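ABC transporter substrate binding protein (Ribose) (PDB 4WUT) probably captures a monosaccharide for uptake by an ABC transporter, and holds beta-D-fucopyranose in the cleft between its two lobes. Local coordinates at residues I26-K31 and H55-Q60; A140-I145 and T174-A179; G152-M157 and L183-P188. All blocks are in the same frame, centred on the assembly; numbering follows the deposited sequence.

Contacts 1 and 3 are the same kind of joint at the two ends of the protein: each pairs the edge strand of its lobe's sheet with the inner parallel neighbour within a beta-alpha-beta unit, and their centres lie about 38 Å apart. Both are partly buried and rest on backbone hydrogen bonds. Contact 2, helix on helix, is a buried apolar contact without a direct hydrogen bond. It touches contact 3, where I177 CD1 meets I154 CD1 at 3.8 Å; helix 164-180 supplies one side of contact 2 and connects and covers the strands of contact 3. K31 of contact 1 reaches the sugar by its NZ, whereas K178 of contact 2 binds calcium by its carbonyl O.

Contact 1 of 3, residues I26-K31 and H55-Q60; sequences IAVIVK and HTITFQ. With FCB (beta-D-fucopyranose), chain E.
Two parallel strands meet here in a beta-alpha-beta unit: I26-I29 form the end of the first strand, V30 and K31 lead out of it, and H55-Q60 holds the next strand, with helix 36-49 crossing between them. This is the edge of the sheet in one lobe of a periplasmic sugar-binding protein, 56-60 being the edge strand. The short strand axes come within 4.7 Å and are inclined at 23°. The pairing follows an unbroken parallel register, I26 with I57 through I29 with Q60. Five backbone hydrogen bonds carry it: I26 N to T56 O, T58 N to I26 O, V28 N to T58 O, Q60 N to V28 O and V30 N to Q60 O. The last, 2.9 Å long, extends the pairing just beyond the strand.

On the face of I26, V28, I57 and F59, the contact is apolar. V28 CG1, anti to the backbone N (chi1 -177°), reaches the ring of F59 at CD1, 3.5 Å away. V30 CG2 approaches the far end of the same ring, 3.7 Å from CZ, so the two valines bear on successive parts of one phenylalanine. Helix 36-49 meets this face through Q42 beside F59 and through D46 and I49 beside I57. Farther back, I26 CD1 rests 3.9 Å from H55 CB.

The other face is more polar. Q60 bends at chi2 (120°), bringing NE2 back to 2.9 Å from V28 O, while its OE1 has a weak hydrogen bond with R81. T58 OG1 lies 3.4 Å from A27 CA, but its hydrogen bond goes to E25.

Past the strand, K31 turns away from the partner strand and runs extended into the sugar pocket. It is hydrogen-bonded there to S115 OG as well, and its NZ donates to O3 of beta-D-fucopyranose at 2.8 Å.

Contact 2 of 3, residues A140-I145 and T174-A179; sequences AAKAMI and TDYIKA. With CA (calcium ion), chain G.
The helical segments A140-I145 and T174-A179 run in broadly the same direction, their axes 8.9 Å apart at closest and crossing at -40°. A141 and I177 mark the nearest backbone approach, 6.0 Å between CA atoms, where the small side chain of A141 lies between the helices.

Around that point the packing is apolar. A141 CB sits against Y176, 3.6 Å from CD1, and also touches I177 CD1. With chi1 at -171°, the phenol of Y176 is swung fully away from its own amide nitrogen, which carries the ring across to the backbone and CB of K142. I145 CD1 comes to the edge of this ring, near its plane, 4.0 Å from CE1. The same methyl lies 3.9 Å from I177 CD1, the two isoleucines running antiparallel to each other.

At the outer margin, Y176 OH and a water are 2.7 Å apart, and K142 NZ gives that water a weak, long hydrogen bond. On the far side of helix 164-180, K178 O binds a calcium ion at 2.3 Å, together with S181 O and three waters. With no direct hydrogen bond between the segments, the chemistry implies that apolar packing joins the helices, while the polar bridge through the water lies at the margin and is weak on the lysine side.

Contact 3 of 3, residues G152-M157 and L183-P188; sequences GKIAVM and LQIVGP
V156 against I185 and I154 against L183 make up the tightly packed side of this parallel strand pair. Four backbone hydrogen bonds hold G152-M157 to L183-P188; the straightest, V186 N to I154 O, spans 2.8 Å with 174° at the hydrogen, the donor in the carbonyl plane. V156 CG2 meets I185 CG2 at 3.7 Å. At the other end L183 CD2 folds over G152, 3.5 Å from its O.

The opposite face, with K153, Q184, A155 and V186, is looser and partly open to solvent. The chains of K153 and the exposed Q184 run alongside one another, with K153 CE 3.9 Å from Q184 NE2. The lysine's charged end goes on to a salt bridge with D211 and a hydrogen bond to N209. After V186 the register slips by one residue, probably because of G187 (phi 97°) and the cis peptide before P188, so that the CA of V156 lies nearest that of P188 (4.8 Å). P188 is at the exposed end; chi1 of 172° directs V156 CG1 to its CB, 4.0 Å away.

Strand 184-190 is the edge strand of this lobe's sheet, and strand 214-217 flanks 153-158 across from it. F173 and I177 of helix 164-180 cover the I154 face, whereas V205 of helix 195-208 packs on A155.

Contact 1 of 3, residues I26-K31 and H55-Q60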
ATOM      1  N   ILE A  26      11.584  -2.820 -19.707  1.00 18.82           N
ATOM      2  CA  ILE A  26      10.658  -2.040 -18.892  1.00 18.92           C
ATOM      3  C   ILE A  26      11.050  -2.252 -17.421  1.00 21.74           C
ATOM      4  O   ILE A  26      10.945  -3.355 -16.915  1.00 19.42           O
ATOM      5  CB  ILE A  26       9.214  -2.481 -19.133  1.00 23.06           C
ATOM      6  CG1 ILE A  26       8.792  -2.143 -20.572  1.00 23.33           C
ATOM      7  CG2 ILE A  26       8.283  -1.809 -18.147  1.00 21.46           C
ATOM      8  CD1 ILE A  26       7.391  -2.578 -20.909  1.00 27.80           C
ATOM      9  N   ALA A  27      11.533  -1.211 -16.756  1.00 15.45           N
ATOM     10  CA  ALA A  27      12.045  -1.344 -15.395  1.00 16.66           C
ATOM     11  C   ALA A  27      10.921  -1.127 -14.393  1.00 16.26           C
ATOM     12  O   ALA A  27      10.362  -0.038 -14.310  1.00 14.72           O
ATOM     13  CB  ALA A  27      13.186  -0.349 -15.154  1.00 19.08           C
ATOM     14  N   VAL A  28      10.583  -2.182 -13.654  1.00 12.99           N
ATOM     15  CA  VAL A  28       9.635  -2.070 -12.564  1.00 14.68           C
ATOM     16  C   VAL A  28      10.420  -1.869 -11.278  1.00 13.28           C
ATOM     17  O   VAL A  28      11.276  -2.697 -10.926  1.00 14.25           O
ATOM     18  CB  VAL A  28       8.762  -3.321 -12.453  1.00 17.46           C
ATOM     19  CG1 VAL A  28       7.735  -3.143 -11.348  1.00 14.59           C
ATOM     20  CG2 VAL A  28       8.093  -3.616 -13.787  1.00 17.08           C
ATOM     21  N   ILE A  29      10.140  -0.757 -10.612  1.00 10.42           N
ATOM     22  CA  ILE A  29      10.863  -0.356  -9.417  1.00  9.80           C
ATOM     23  C   ILE A  29       9.876  -0.118  -8.284  1.00 13.35           C
ATOM     24  O   ILE A  29       9.006   0.772  -8.360  1.00 11.06           O
ATOM     25  CB  ILE A  29      11.728   0.910  -9.680  1.00  9.94           C
ATOM     26  CG1 ILE A  29      12.775   0.617 -10.750  1.00 11.46           C
ATOM     27  CG2 ILE A  29      12.386   1.398  -8.370  1.00 11.79           C
ATOM     28  CD1 ILE A  29      13.516   1.851 -11.256  1.00 12.76           C
ATOM     29  N   VAL A  30       9.977  -0.939  -7.244  1.00 12.18           N
ATOM     30  CA  VAL A  30       9.034  -0.888  -6.146  1.00 11.16           C
ATOM     31  C   VAL A  30       9.723  -0.543  -4.835  1.00  8.42           C
ATOM     32  O   VAL A  30      10.941  -0.364  -4.808  1.00 10.49           O
ATOM     33  CB  VAL A  30       8.243  -2.211  -6.012  1.00 12.64           C
ATOM     34  CG1 VAL A  30       7.380  -2.446  -7.268  1.00 16.17           C
ATOM     35  CG2 VAL A  30       9.153  -3.382  -5.751  1.00 13.59           C
ATOM     36  N   LYS A  31       8.966  -0.416  -3.741  1.00 10.94           N
ATOM     37  CA  LYS A  31       9.553   0.093  -2.515  1.00  9.67           C
ATOM     38  C   LYS A  31      10.492  -0.887  -1.813  1.00  8.44           C
ATOM     39  O   LYS A  31      11.388  -0.471  -1.109  1.00 11.41           O
ATOM     40  CB  LYS A  31       8.488   0.532  -1.523  1.00 10.80           C
ATOM     41  CG  LYS A  31       7.521   1.617  -2.034  1.00 10.02           C
ATOM     42  CD  LYS A  31       6.576   2.022  -0.916  1.00  8.37           C
ATOM     43  CE  LYS A  31       5.432   2.914  -1.370  1.00  9.76           C
ATOM     44  NZ  LYS A  31       4.578   3.248  -0.209  1.00 11.98           N
ATOM     45  N   HIS A  55       9.077  -6.537 -25.444  1.00 31.20           N
ATOM     46  CA  HIS A  55       9.667  -5.975 -24.238  1.00 29.06           C
ATOM     47  C   HIS A  55       9.761  -7.015 -23.146  1.00 28.43           C
ATOM     48  O   HIS A  55       9.018  -8.001 -23.139  1.00 30.73           O
ATOM     49  CB  HIS A  55       8.844  -4.785 -23.754  1.00 28.41           C
ATOM     50  CG  HIS A  55       8.915  -3.603 -24.668  1.00 27.93           C
ATOM     51  ND1 HIS A  55       7.939  -3.319 -25.598  1.00 31.88           N
ATOM     52  CD2 HIS A  55       9.851  -2.633 -24.793  1.00 27.90           C
ATOM     53  CE1 HIS A  55       8.270  -2.221 -26.257  1.00 31.62           C
ATOM     54  NE2 HIS A  55       9.425  -1.787 -25.787  1.00 33.60           N
ATOM     55  N   THR A  56      10.695  -6.782 -22.232  1.00 25.43           N
ATOM     56  CA  THR A  56      10.829  -7.601 -21.043  1.00 25.01           C
ATOM     57  C   THR A  56      10.757  -6.681 -19.831  1.00 29.76           C
ATOM     58  O   THR A  56      10.882  -5.462 -19.976  1.00 25.96           O
ATOM     59  CB  THR A  56      12.172  -8.345 -21.053  1.00 30.01           C
ATOM     60  OG1 THR A  56      13.246  -7.406 -21.149  1.00 31.12           O
ATOM     61  CG2 THR A  56      12.245  -9.305 -22.234  1.00 37.08           C
ATOM     62  N   ILE A  57      10.536  -7.236 -18.639  1.00 29.28           N
ATOM     63  CA  ILE A  57      10.601  -6.432 -17.428  1.00 25.68           C
ATOM     64  C   ILE A  57      11.744  -6.888 -16.530  1.00 25.96           C
ATOM     65  O   ILE A  57      12.150  -8.053 -16.535  1.00 24.92           O
ATOM     66  CB  ILE A  57       9.278  -6.432 -16.574  1.00 24.44           C
ATOM     67  CG1 ILE A  57       8.953  -7.834 -16.058  1.00 28.48           C
ATOM     68  CG2 ILE A  57       8.098  -5.883 -17.363  1.00 25.78           C
ATOM     69  CD1 ILE A  57       7.703  -7.880 -15.223  1.00 30.84           C
ATOM     70  N   THR A  58      12.274  -5.925 -15.802  1.00 24.64           N
ATOM     71  CA  THR A  58      13.105  -6.191 -14.652  1.00 20.26           C
ATOM     72  C   THR A  58      12.279  -5.754 -13.449  1.00 20.47           C
ATOM     73  O   THR A  58      11.431  -4.875 -13.562  1.00 19.63           O
ATOM     74  CB  THR A  58      14.409  -5.400 -14.732  1.00 21.98           C
ATOM     75  OG1 THR A  58      14.101  -4.017 -14.913  1.00 19.84           O
ATOM     76  CG2 THR A  58      15.254  -5.887 -15.910  1.00 23.76           C
ATOM     77  N   PHE A  59      12.497  -6.386 -12.304  1.00 18.71           N
ATOM     78  CA  PHE A  59      11.758  -6.062 -11.096  1.00 17.66           C
ATOM     79  C   PHE A  59      12.776  -5.869  -9.994  1.00 17.15           C
ATOM     80  O   PHE A  59      13.556  -6.778  -9.707  1.00 18.05           O
ATOM     81  CB  PHE A  59      10.816  -7.213 -10.732  1.00 17.87           C
ATOM     82  CG  PHE A  59       9.818  -6.865  -9.657  1.00 16.94           C
ATOM     83  CD1 PHE A  59       8.652  -6.185  -9.981  1.00 20.28           C
ATOM     84  CD2 PHE A  59      10.022  -7.252  -8.350  1.00 25.14           C
ATOM     85  CE1 PHE A  59       7.718  -5.871  -8.988  1.00 26.64           C
ATOM     86  CE2 PHE A  59       9.092  -6.934  -7.357  1.00 24.27           C
ATOM     87  CZ  PHE A  59       7.950  -6.247  -7.684  1.00 20.95           C
ATOM     88  N   GLN A  60      12.795  -4.687  -9.397  1.00 16.28           N
ATOM     89  CA  GLN A  60      13.836  -4.322  -8.440  1.00 15.86           C
ATOM     90  C   GLN A  60      13.241  -3.438  -7.352  1.00 14.76           C
ATOM     91  O   GLN A  60      12.248  -2.740  -7.575  1.00 14.44           O
ATOM     92  CB  GLN A  60      14.961  -3.560  -9.164  1.00 18.30           C
ATOM     93  CG  GLN A  60      15.184  -3.969 -10.640  1.00 38.57           C
ATOM     94  CD  GLN A  60      15.003  -2.812 -11.640  1.00 37.70           C
ATOM     95  OE1 GLN A  60      15.902  -1.973 -11.802  1.00 41.44           O
ATOM     96  NE2 GLN A  60      13.848  -2.778 -12.335  1.00 17.68           N
TER
HETATM   97  C1  FCB E 404       0.612  -1.507   0.857  1.00  6.39           C
HETATM   98  C2  FCB E 404       0.934  -0.069   0.471  1.00 12.22           C
HETATM   99  C3  FCB E 404       2.206   0.034  -0.174  1.00 13.19           C
HETATM  100  C4  FCB E 404       3.313  -0.631   0.686  1.00 13.17           C
HETATM  101  C5  FCB E 404       2.790  -2.061   0.997  1.00 12.00           C
HETATM  102  C6  FCB E 404       3.790  -2.881   1.864  1.00 13.06           C
HETATM  103  O1  FCB E 404      -0.430  -1.432   1.709  1.00 10.01           O
HETATM  104  O2  FCB E 404      -0.106   0.341  -0.461  1.00 11.33           O
HETATM  105  O3  FCB E 404       2.467   1.450  -0.349  1.00 13.33           O
HETATM  106  O4  FCB E 404       3.586   0.138   1.884  1.00 15.67           O
HETATM  107  O5  FCB E 404       1.635  -1.995   1.713  1.00 14.30           O

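Contact 2 of 3, residues A140-I145 and T174-A179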
ATOM      1  N   ALA A 140     -12.130   1.935   6.359  1.00 12.42           N
ATOM      2  CA  ALA A 140     -11.568   1.319   7.547  1.00 11.53           C
ATOM      3  C   ALA A 140     -12.092   2.006   8.822  1.00 13.36           C
ATOM      4  O   ALA A 140     -12.397   1.358   9.812  1.00 12.03           O
ATOM      5  CB  ALA A 140     -10.049   1.364   7.513  1.00 12.70           C
ATOM      6  N   ALA A 141     -12.199   3.329   8.787  1.00 13.11           N
ATOM      7  CA  ALA A 141     -12.681   4.106   9.939  1.00 12.23           C
ATOM      8  C   ALA A 141     -14.153   3.834  10.228  1.00 13.72           C
ATOM      9  O   ALA A 141     -14.548   3.716  11.386  1.00 13.85           O
ATOM     10  CB  ALA A 141     -12.467   5.612   9.698  1.00 14.39           C
ATOM     11  N   LYS A 142     -14.950   3.723   9.171  1.00 13.43           N
ATOM     12  CA  LYS A 142     -16.348   3.387   9.331  1.00 14.43           C
ATOM     13  C   LYS A 142     -16.507   1.994   9.940  1.00 14.48           C
ATOM     14  O   LYS A 142     -17.336   1.795  10.830  1.00 15.09           O
ATOM     15  CB  LYS A 142     -17.068   3.448   7.998  1.00 15.23           C
ATOM     16  CG  LYS A 142     -18.557   3.319   8.178  1.00 22.80           C
ATOM     17  CD  LYS A 142     -19.309   3.386   6.881  1.00 27.18           C
ATOM     18  CE  LYS A 142     -20.788   3.356   7.176  1.00 31.67           C
ATOM     19  NZ  LYS A 142     -21.618   3.547   5.954  1.00 35.56           N
ATOM     20  N   ALA A 143     -15.718   1.036   9.460  1.00 14.01           N
ATOM     21  CA  ALA A 143     -15.713  -0.318  10.023  1.00 14.22           C
ATOM     22  C   ALA A 143     -15.346  -0.295  11.499  1.00 13.92           C
ATOM     23  O   ALA A 143     -15.910  -1.030  12.311  1.00 14.54           O
ATOM     24  CB  ALA A 143     -14.734  -1.217   9.265  1.00 13.85           C
HETATM   25  N   MSE A 144     -14.367   0.531  11.840  1.00 13.12           N
HETATM   26  CA  MSE A 144     -13.948   0.673  13.219  1.00 12.99           C
HETATM   27  C   MSE A 144     -15.082   1.182  14.098  1.00 13.74           C
HETATM   28  O   MSE A 144     -15.412   0.569  15.106  1.00 14.24           O
HETATM   29  CB  MSE A 144     -12.747   1.630  13.300  1.00 12.23           C
HETATM   30  CG  MSE A 144     -12.214   1.802  14.692  1.00 12.26           C
HETATM   31 SE   MSE A 144     -11.290   0.207  15.362  1.00 22.30          SE
HETATM   32  CE  MSE A 144      -9.625   0.435  14.384  1.00 12.83           C
ATOM     33  N   ILE A 145     -15.693   2.293  13.693  1.00 14.00           N
ATOM     34  CA  ILE A 145     -16.785   2.879  14.476  1.00 14.88           C
ATOM     35  C   ILE A 145     -17.971   1.929  14.633  1.00 15.79           C
ATOM     36  O   ILE A 145     -18.557   1.839  15.713  1.00 16.44           O
ATOM     37  CB  ILE A 145     -17.190   4.246  13.875  1.00 15.21           C
ATOM     38  CG1 ILE A 145     -16.087   5.258  14.196  1.00 14.67           C
ATOM     39  CG2 ILE A 145     -18.515   4.702  14.423  1.00 16.39           C
ATOM     40  CD1 ILE A 145     -16.193   6.536  13.401  1.00 17.77           C
ATOM     41  N   THR A 174      -8.081   9.092   9.806  1.00 10.74           N
ATOM     42  CA  THR A 174      -8.045   9.983  10.932  1.00 12.07           C
ATOM     43  C   THR A 174      -9.127  11.056  10.843  1.00 14.89           C
ATOM     44  O   THR A 174      -9.789  11.349  11.823  1.00 14.81           O
ATOM     45  CB  THR A 174      -6.633  10.617  11.053  1.00 15.50           C
ATOM     46  OG1 THR A 174      -5.666   9.569  11.223  1.00 15.97           O
ATOM     47  CG2 THR A 174      -6.574  11.562  12.221  1.00 20.88           C
ATOM     48  N   ASP A 175      -9.297  11.635   9.664  1.00 14.46           N
ATOM     49  CA  ASP A 175     -10.278  12.699   9.494  1.00 16.86           C
ATOM     50  C   ASP A 175     -11.686  12.166   9.702  1.00 15.48           C
ATOM     51  O   ASP A 175     -12.557  12.859  10.262  1.00 15.02           O
ATOM     52  CB  ASP A 175     -10.165  13.325   8.101  1.00 17.28           C
ATOM     53  CG  ASP A 175      -8.879  14.121   7.908  1.00 25.43           C
ATOM     54  OD1 ASP A 175      -8.147  14.342   8.891  1.00 27.49           O
ATOM     55  OD2 ASP A 175      -8.612  14.526   6.759  1.00 30.41           O
ATOM     56  N   TYR A 176     -11.920  10.938   9.245  1.00 13.82           N
ATOM     57  CA  TYR A 176     -13.258  10.330   9.390  1.00 14.96           C
ATOM     58  C   TYR A 176     -13.558  10.049  10.850  1.00 14.76           C
ATOM     59  O   TYR A 176     -14.648  10.316  11.325  1.00 15.55           O
ATOM     60  CB  TYR A 176     -13.408   9.043   8.555  1.00 15.29           C
ATOM     61  CG  TYR A 176     -14.839   8.519   8.512  1.00 13.36           C
ATOM     62  CD1 TYR A 176     -15.334   7.735   9.536  1.00 12.24           C
ATOM     63  CD2 TYR A 176     -15.669   8.816   7.447  1.00 13.48           C
ATOM     64  CE1 TYR A 176     -16.647   7.286   9.516  1.00 14.07           C
ATOM     65  CE2 TYR A 176     -16.964   8.387   7.415  1.00 16.78           C
ATOM     66  CZ  TYR A 176     -17.440   7.607   8.439  1.00 17.12           C
ATOM     67  OH  TYR A 176     -18.733   7.162   8.380  1.00 22.80           O
ATOM     68  N   ILE A 177     -12.584   9.494  11.565  1.00 14.15           N
ATOM     69  CA  ILE A 177     -12.742   9.274  13.002  1.00 10.39           C
ATOM     70  C   ILE A 177     -13.087  10.577  13.733  1.00 12.97           C
ATOM     71  O   ILE A 177     -14.000  10.612  14.544  1.00 13.20           O
ATOM     72  CB  ILE A 177     -11.472   8.643  13.620  1.00 12.07           C
ATOM     73  CG1 ILE A 177     -11.259   7.207  13.092  1.00 12.75           C
ATOM     74  CG2 ILE A 177     -11.540   8.694  15.146  1.00 12.68           C
ATOM     75  CD1 ILE A 177     -12.277   6.186  13.537  1.00 11.84           C
ATOM     76  N   LYS A 178     -12.348  11.643  13.443  1.00 14.07           N
ATOM     77  CA  LYS A 178     -12.627  12.947  14.021  1.00 14.04           C
ATOM     78  C   LYS A 178     -14.035  13.463  13.673  1.00 15.12           C
ATOM     79  O   LYS A 178     -14.723  13.947  14.540  1.00 17.33           O
ATOM     80  CB  LYS A 178     -11.564  13.976  13.630  1.00 19.62           C
ATOM     81  CG  LYS A 178     -11.869  15.338  14.207  1.00 25.30           C
ATOM     82  CD  LYS A 178     -10.645  16.258  14.253  1.00 35.99           C
ATOM     83  CE  LYS A 178     -10.940  17.500  15.087  1.00 35.50           C
ATOM     84  NZ  LYS A 178      -9.718  18.330  15.339  1.00 43.49           N
ATOM     85  N   ALA A 179     -14.464  13.342  12.424  1.00 15.93           N
ATOM     86  CA  ALA A 179     -15.737  13.937  12.031  1.00 17.40           C
ATOM     87  C   ALA A 179     -16.938  13.128  12.509  1.00 20.01           C
ATOM     88  O   ALA A 179     -18.032  13.678  12.643  1.00 22.77           O
ATOM     89  CB  ALA A 179     -15.795  14.102  10.527  1.00 25.62           C
TER
HETATM   90 CA    CA G 406     -15.575  14.664  16.590  1.00 20.86          CA
HETATM   91  O   HOH W   1     -19.765   6.462   5.938  1.00 40.52           O
HETATM   92  O   HOH W   2     -15.970  16.641  15.242  1.00 26.84           O
HETATM   93  O   HOH W   3     -14.696  16.631  17.476  1.00 34.04           O
HETATM   94  O   HOH W   4     -13.505  14.101  17.608  1.00 21.39           O

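Contact 3 of 3, residues G152-M157 and L183-P188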
ATOM      1  N   GLY A 152     -14.176   6.430  23.360  1.00 18.16           N
ATOM      2  CA  GLY A 152     -13.073   5.589  23.782  1.00 17.79           C
ATOM      3  C   GLY A 152     -11.823   5.909  23.002  1.00 16.88           C
ATOM      4  O   GLY A 152     -11.750   6.888  22.251  1.00 17.35           O
ATOM      5  N   LYS A 153     -10.840   5.033  23.147  1.00 16.49           N
ATOM      6  CA  LYS A 153      -9.517   5.253  22.585  1.00 15.83           C
ATOM      7  C   LYS A 153      -9.203   4.207  21.516  1.00 14.76           C
ATOM      8  O   LYS A 153      -9.466   3.014  21.711  1.00 14.83           O
ATOM      9  CB  LYS A 153      -8.478   5.133  23.689  1.00 16.55           C
ATOM     10  CG  LYS A 153      -8.526   6.214  24.748  1.00 23.46           C
ATOM     11  CD  LYS A 153      -7.730   5.799  25.972  1.00 31.71           C
ATOM     12  CE  LYS A 153      -6.309   6.260  25.905  1.00 28.81           C
ATOM     13  NZ  LYS A 153      -5.466   5.651  26.994  1.00 30.07           N
ATOM     14  N   ILE A 154      -8.632   4.649  20.407  1.00 13.96           N
ATOM     15  CA  ILE A 154      -8.115   3.734  19.405  1.00 13.10           C
ATOM     16  C   ILE A 154      -6.691   4.145  19.031  1.00 12.73           C
ATOM     17  O   ILE A 154      -6.325   5.306  19.189  1.00 13.74           O
ATOM     18  CB  ILE A 154      -8.981   3.674  18.142  1.00 12.54           C
ATOM     19  CG1 ILE A 154      -8.994   5.027  17.437  1.00 12.63           C
ATOM     20  CG2 ILE A 154     -10.402   3.157  18.472  1.00 13.05           C
ATOM     21  CD1 ILE A 154      -9.662   4.973  16.062  1.00 17.61           C
ATOM     22  N   ALA A 155      -5.903   3.195  18.548  1.00 12.28           N
ATOM     23  CA  ALA A 155      -4.522   3.459  18.145  1.00 12.01           C
ATOM     24  C   ALA A 155      -4.355   3.365  16.650  1.00 11.15           C
ATOM     25  O   ALA A 155      -4.979   2.529  15.995  1.00 10.83           O
ATOM     26  CB  ALA A 155      -3.591   2.465  18.814  1.00 12.44           C
ATOM     27  N   VAL A 156      -3.477   4.211  16.102  1.00 10.95           N
ATOM     28  CA  VAL A 156      -3.158   4.190  14.684  1.00 10.28           C
ATOM     29  C   VAL A 156      -1.702   3.764  14.509  1.00 10.22           C
ATOM     30  O   VAL A 156      -0.770   4.493  14.917  1.00 10.60           O
ATOM     31  CB  VAL A 156      -3.374   5.568  14.038  1.00 10.26           C
ATOM     32  CG1 VAL A 156      -2.851   5.562  12.620  1.00  9.74           C
ATOM     33  CG2 VAL A 156      -4.855   5.905  14.073  1.00 10.44           C
HETATM   34  N   MSE A 157      -1.529   2.593  13.910  1.00  9.93           N
HETATM   35  CA  MSE A 157      -0.222   2.021  13.582  1.00  9.97           C
HETATM   36  C   MSE A 157       0.004   2.234  12.094  1.00  9.42           C
HETATM   37  O   MSE A 157      -0.610   1.577  11.231  1.00  9.14           O
HETATM   38  CB  MSE A 157      -0.183   0.516  13.910  1.00 10.31           C
HETATM   39  CG  MSE A 157      -0.834   0.158  15.246  1.00 10.92           C
HETATM   40 SE   MSE A 157      -0.222   1.193  16.803  1.00 16.07          SE
HETATM   41  CE  MSE A 157       1.555   0.529  16.975  1.00 12.38           C
ATOM     42  N   LEU A 183     -13.923   9.479  19.394  1.00 13.16           N
ATOM     43  CA  LEU A 183     -12.806   8.585  19.703  1.00 12.67           C
ATOM     44  C   LEU A 183     -11.510   9.366  19.795  1.00 15.22           C
ATOM     45  O   LEU A 183     -11.259  10.294  19.015  1.00 15.44           O
ATOM     46  CB  LEU A 183     -12.671   7.479  18.662  1.00 10.63           C
ATOM     47  CG  LEU A 183     -13.844   6.504  18.557  1.00 12.45           C
ATOM     48  CD1 LEU A 183     -13.812   5.635  17.291  1.00 16.06           C
ATOM     49  CD2 LEU A 183     -13.931   5.621  19.800  1.00 15.83           C
ATOM     50  N   GLN A 184     -10.699   8.975  20.772  1.00 13.35           N
ATOM     51  CA  GLN A 184      -9.377   9.552  20.983  1.00 11.37           C
ATOM     52  C   GLN A 184      -8.352   8.720  20.266  1.00 13.01           C
ATOM     53  O   GLN A 184      -8.305   7.515  20.479  1.00 17.11           O
ATOM     54  CB  GLN A 184      -9.051   9.559  22.473  1.00 15.15           C
ATOM     55  CG  GLN A 184      -7.636   9.972  22.787  1.00 27.22           C
ATOM     56  CD  GLN A 184      -7.357  10.021  24.281  1.00 34.66           C
ATOM     57  OE1 GLN A 184      -8.279  10.141  25.098  1.00 39.03           O
ATOM     58  NE2 GLN A 184      -6.076   9.924  24.644  1.00 33.72           N
ATOM     59  N   ILE A 185      -7.525   9.349  19.435  1.00 12.37           N
ATOM     60  CA  ILE A 185      -6.510   8.629  18.692  1.00 11.89           C
ATOM     61  C   ILE A 185      -5.180   8.657  19.448  1.00  9.55           C
ATOM     62  O   ILE A 185      -4.705   9.718  19.848  1.00 12.67           O
ATOM     63  CB  ILE A 185      -6.344   9.196  17.281  1.00 15.82           C
ATOM     64  CG1 ILE A 185      -7.596   8.886  16.447  1.00 23.68           C
ATOM     65  CG2 ILE A 185      -5.096   8.633  16.604  1.00 18.88           C
ATOM     66  CD1 ILE A 185      -7.669   9.639  15.152  1.00 27.51           C
ATOM     67  N   VAL A 186      -4.637   7.468  19.701  1.00 10.23           N
ATOM     68  CA  VAL A 186      -3.297   7.260  20.244  1.00 10.41           C
ATOM     69  C   VAL A 186      -2.366   6.982  19.056  1.00 11.59           C
ATOM     70  O   VAL A 186      -2.693   6.205  18.157  1.00 11.81           O
ATOM     71  CB  VAL A 186      -3.297   6.027  21.174  1.00 21.27           C
ATOM     72  CG1 VAL A 186      -1.923   5.815  21.780  1.00 27.49           C
ATOM     73  CG2 VAL A 186      -4.368   6.185  22.262  1.00 27.93           C
ATOM     74  N   GLY A 187      -1.196   7.616  19.043  1.00 13.77           N
ATOM     75  CA  GLY A 187      -0.357   7.572  17.860  1.00 12.73           C
ATOM     76  C   GLY A 187      -0.559   8.815  17.020  1.00 13.03           C
ATOM     77  O   GLY A 187      -1.004   9.858  17.535  1.00 17.90           O
ATOM     78  N   PRO A 188      -0.249   8.730  15.726  1.00 12.81           N
ATOM     79  CA  PRO A 188       0.238   7.557  14.993  1.00 10.16           C
ATOM     80  C   PRO A 188       1.641   7.126  15.358  1.00  9.33           C
ATOM     81  O   PRO A 188       2.499   7.933  15.800  1.00 13.48           O
ATOM     82  CB  PRO A 188       0.195   8.007  13.540  1.00 13.26           C
ATOM     83  CG  PRO A 188       0.414   9.503  13.622  1.00 20.03           C
ATOM     84  CD  PRO A 188      -0.347   9.914  14.857  1.00 17.19           C
TER